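Local coordinates for protein angiotensin-converting enzyme (Anopheles gambiae, PDB 6S1Y) that probably acts as a zinc-dependent dipeptidyl carboxypeptidase of the angiotensin-converting enzyme family, cleaving peptides, and here holds a gamma-polyglutamic acid fragment, at residues Lys288-Gly293 and Gln307-Lys312. Sequence-based numbering, arbitrary orientation.
Sequences KMFQMG and QTFWDK
Phe-309 and Trp-310, consecutive residues on one short helix, meet Phe-290 and Gln-291. The two helical segments run nearly antiparallel (163°), with axes 13.0 Å apart, too far for backbones to touch, and long aromatic side chains span the distance. On 307-312, Gln-307, the first residue, turns its amide along its own segment: NE2 of Gln-307 donates a nearly straight 3.1 Å hydrogen bond to OD1 of Asp-311, which is met from above the carboxylate plane. Phe-309 reaches over with the far end of its ring: CZ of Phe-309 lies 4.2 Å from CD2 of Phe-290, which sits near the plane of the Phe-309 ring, at its edge. With CG beside the backbone N (chi1 -62°), the six-membered ring of the Trp-310 indole comes nearer to 288-293 than the direction of its CB would suggest. CH2 of Trp-310 lies 3.8 Å from CB of Phe-290 and 3.9 Å from CG of Gln-291, whose extended chain crosses the indole at about a right angle. Within 307-312, CD1 of Phe-309 stands over one face of the Trp-310 indole, 3.9 Å above its plane and over its centre, an edge-to-face relation in which CD2 of Trp-310 lies in the plane of the Phe-309 ring. The close contacts are carbon to carbon, with no hydrogen bond between the segments. Ile-341 of strand 339-342 touches both phenylalanines, and Phe-290 also packs on Val-355 of helix 349-368, which bears zinc ligands His-357 and His-361.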
loop_
_atom_site.group_PDB
_atom_site.type_symbol
_atom_site.label_atom_id
_atom_site.label_comp_id
_atom_site.label_asym_id
_atom_site.label_seq_id
_atom_site.Cartn_x
_atom_site.Cartn_y
_atom_site.Cartn_z
ATOM N N LYS A 288 -2.237 23.079 -0.736
ATOM C CA LYS A 288 -3.600 23.094 -1.259
ATOM C C LYS A 288 -4.138 21.670 -1.383
ATOM O O LYS A 288 -5.296 21.405 -1.051
ATOM C CB LYS A 288 -3.625 23.827 -2.602
ATOM C CG LYS A 288 -4.973 23.861 -3.318
ATOM C CD LYS A 288 -6.050 24.607 -2.545
ATOM C CE LYS A 288 -7.256 24.936 -3.446
ATOM N NZ LYS A 288 -8.502 25.231 -2.653
ATOM N N MET A 289 -3.289 20.724 -1.811
ATOM C CA MET A 289 -3.763 19.354 -2.021
ATOM C C MET A 289 -4.188 18.714 -0.708
ATOM O O MET A 289 -5.239 18.062 -0.642
ATOM C CB MET A 289 -2.676 18.512 -2.704
ATOM C CG MET A 289 -2.440 18.878 -4.151
ATOM S SD MET A 289 -0.826 18.363 -4.769
ATOM C CE MET A 289 -1.071 16.579 -4.925
ATOM N N PHE A 290 -3.398 18.904 0.352
ATOM C CA PHE A 290 -3.787 18.365 1.656
ATOM C C PHE A 290 -4.994 19.097 2.235
ATOM O O PHE A 290 -5.830 18.483 2.910
ATOM C CB PHE A 290 -2.598 18.438 2.613
ATOM C CG PHE A 290 -1.547 17.392 2.346
ATOM C CD1 PHE A 290 -0.534 17.627 1.442
ATOM C CD2 PHE A 290 -1.583 16.175 2.996
ATOM C CE1 PHE A 290 0.426 16.670 1.182
ATOM C CE2 PHE A 290 -0.636 15.214 2.744
ATOM C CZ PHE A 290 0.382 15.466 1.834
ATOM N N GLN A 291 -5.113 20.395 1.972
ATOM C CA GLN A 291 -6.287 21.136 2.415
ATOM C C GLN A 291 -7.551 20.547 1.816
ATOM O O GLN A 291 -8.554 20.370 2.511
ATOM C CB GLN A 291 -6.137 22.609 2.036
ATOM C CG GLN A 291 -5.266 23.395 3.003
ATOM C CD GLN A 291 -4.885 24.782 2.498
ATOM O OE1 GLN A 291 -4.786 25.026 1.289
ATOM N NE2 GLN A 291 -4.655 25.700 3.435
ATOM N N MET A 292 -7.512 20.179 0.539
ATOM C CA MET A 292 -8.699 19.580 -0.068
ATOM C C MET A 292 -9.005 18.199 0.493
ATOM O O MET A 292 -10.179 17.839 0.619
ATOM C CB MET A 292 -8.530 19.529 -1.570
ATOM C CG MET A 292 -8.674 20.917 -2.161
ATOM S SD MET A 292 -8.328 20.914 -3.912
ATOM C CE MET A 292 -9.772 20.013 -4.484
ATOM N N GLY A 293 -7.991 17.420 0.868
ATOM C CA GLY A 293 -8.272 16.146 1.509
ATOM C C GLY A 293 -8.821 16.324 2.914
ATOM O O GLY A 293 -9.670 15.546 3.362
ATOM N N GLN A 307 -3.613 21.252 14.393
ATOM C CA GLN A 307 -2.533 22.160 14.008
ATOM C C GLN A 307 -1.171 21.484 14.121
ATOM O O GLN A 307 -0.264 21.780 13.341
ATOM C CB GLN A 307 -2.588 23.436 14.872
ATOM C CG GLN A 307 -1.549 24.477 14.509
ATOM C CD GLN A 307 -1.800 25.081 13.147
ATOM O OE1 GLN A 307 -2.957 25.269 12.737
ATOM N NE2 GLN A 307 -0.720 25.368 12.416
ATOM N N THR A 308 -0.993 20.605 15.106
ATOM C CA THR A 308 0.252 19.837 15.190
ATOM C C THR A 308 0.583 19.173 13.845
ATOM O O THR A 308 1.745 19.160 13.408
ATOM C CB THR A 308 0.139 18.786 16.295
ATOM O OG1 THR A 308 -0.057 19.439 17.556
ATOM C CG2 THR A 308 1.396 17.949 16.382
ATOM N N PHE A 309 -0.434 18.660 13.150
ATOM C CA PHE A 309 -0.195 18.041 11.854
ATOM C C PHE A 309 0.472 19.010 10.883
ATOM O O PHE A 309 1.427 18.641 10.184
ATOM C CB PHE A 309 -1.502 17.530 11.244
ATOM C CG PHE A 309 -1.348 17.102 9.827
ATOM C CD1 PHE A 309 -1.447 18.027 8.797
ATOM C CD2 PHE A 309 -1.048 15.783 9.519
ATOM C CE1 PHE A 309 -1.270 17.637 7.479
ATOM C CE2 PHE A 309 -0.879 15.384 8.200
ATOM C CZ PHE A 309 -0.984 16.307 7.181
ATOM N N TRP A 310 -0.054 20.246 10.784
ATOM C CA TRP A 310 0.509 21.226 9.862
ATOM C C TRP A 310 1.886 21.711 10.311
ATOM O O TRP A 310 2.727 22.040 9.466
ATOM C CB TRP A 310 -0.437 22.425 9.704
ATOM C CG TRP A 310 -1.767 22.065 9.117
ATOM C CD1 TRP A 310 -2.957 21.959 9.776
ATOM C CD2 TRP A 310 -2.034 21.738 7.752
ATOM N NE1 TRP A 310 -3.953 21.601 8.903
ATOM C CE2 TRP A 310 -3.409 21.447 7.653
ATOM C CE3 TRP A 310 -1.239 21.651 6.599
ATOM C CZ2 TRP A 310 -4.007 21.078 6.444
ATOM C CZ3 TRP A 310 -1.831 21.303 5.414
ATOM C CH2 TRP A 310 -3.206 21.021 5.337
ATOM N N ASP A 311 2.132 21.781 11.628
ATOM C CA ASP A 311 3.401 22.326 12.109
ATOM C C ASP A 311 4.552 21.378 11.809
ATOM O O ASP A 311 5.610 21.799 11.344
ATOM C CB ASP A 311 3.370 22.570 13.619
ATOM C CG ASP A 311 2.420 23.675 14.030
ATOM O OD1 ASP A 311 2.158 24.606 13.216
ATOM O OD2 ASP A 311 1.945 23.594 15.196
ATOM N N LYS A 312 4.352 20.084 12.085
ATOM C CA LYS A 312 5.426 19.103 12.129
ATOM C C LYS A 312 5.464 18.162 10.929
ATOM O O LYS A 312 6.428 17.408 10.792
ATOM C CB LYS A 312 5.304 18.283 13.429
ATOM C CG LYS A 312 5.409 19.136 14.698
ATOM C CD LYS A 312 5.175 18.310 15.959
ATOM C CE LYS A 312 5.353 19.158 17.224
ATOM N NZ LYS A 312 4.920 18.443 18.473
#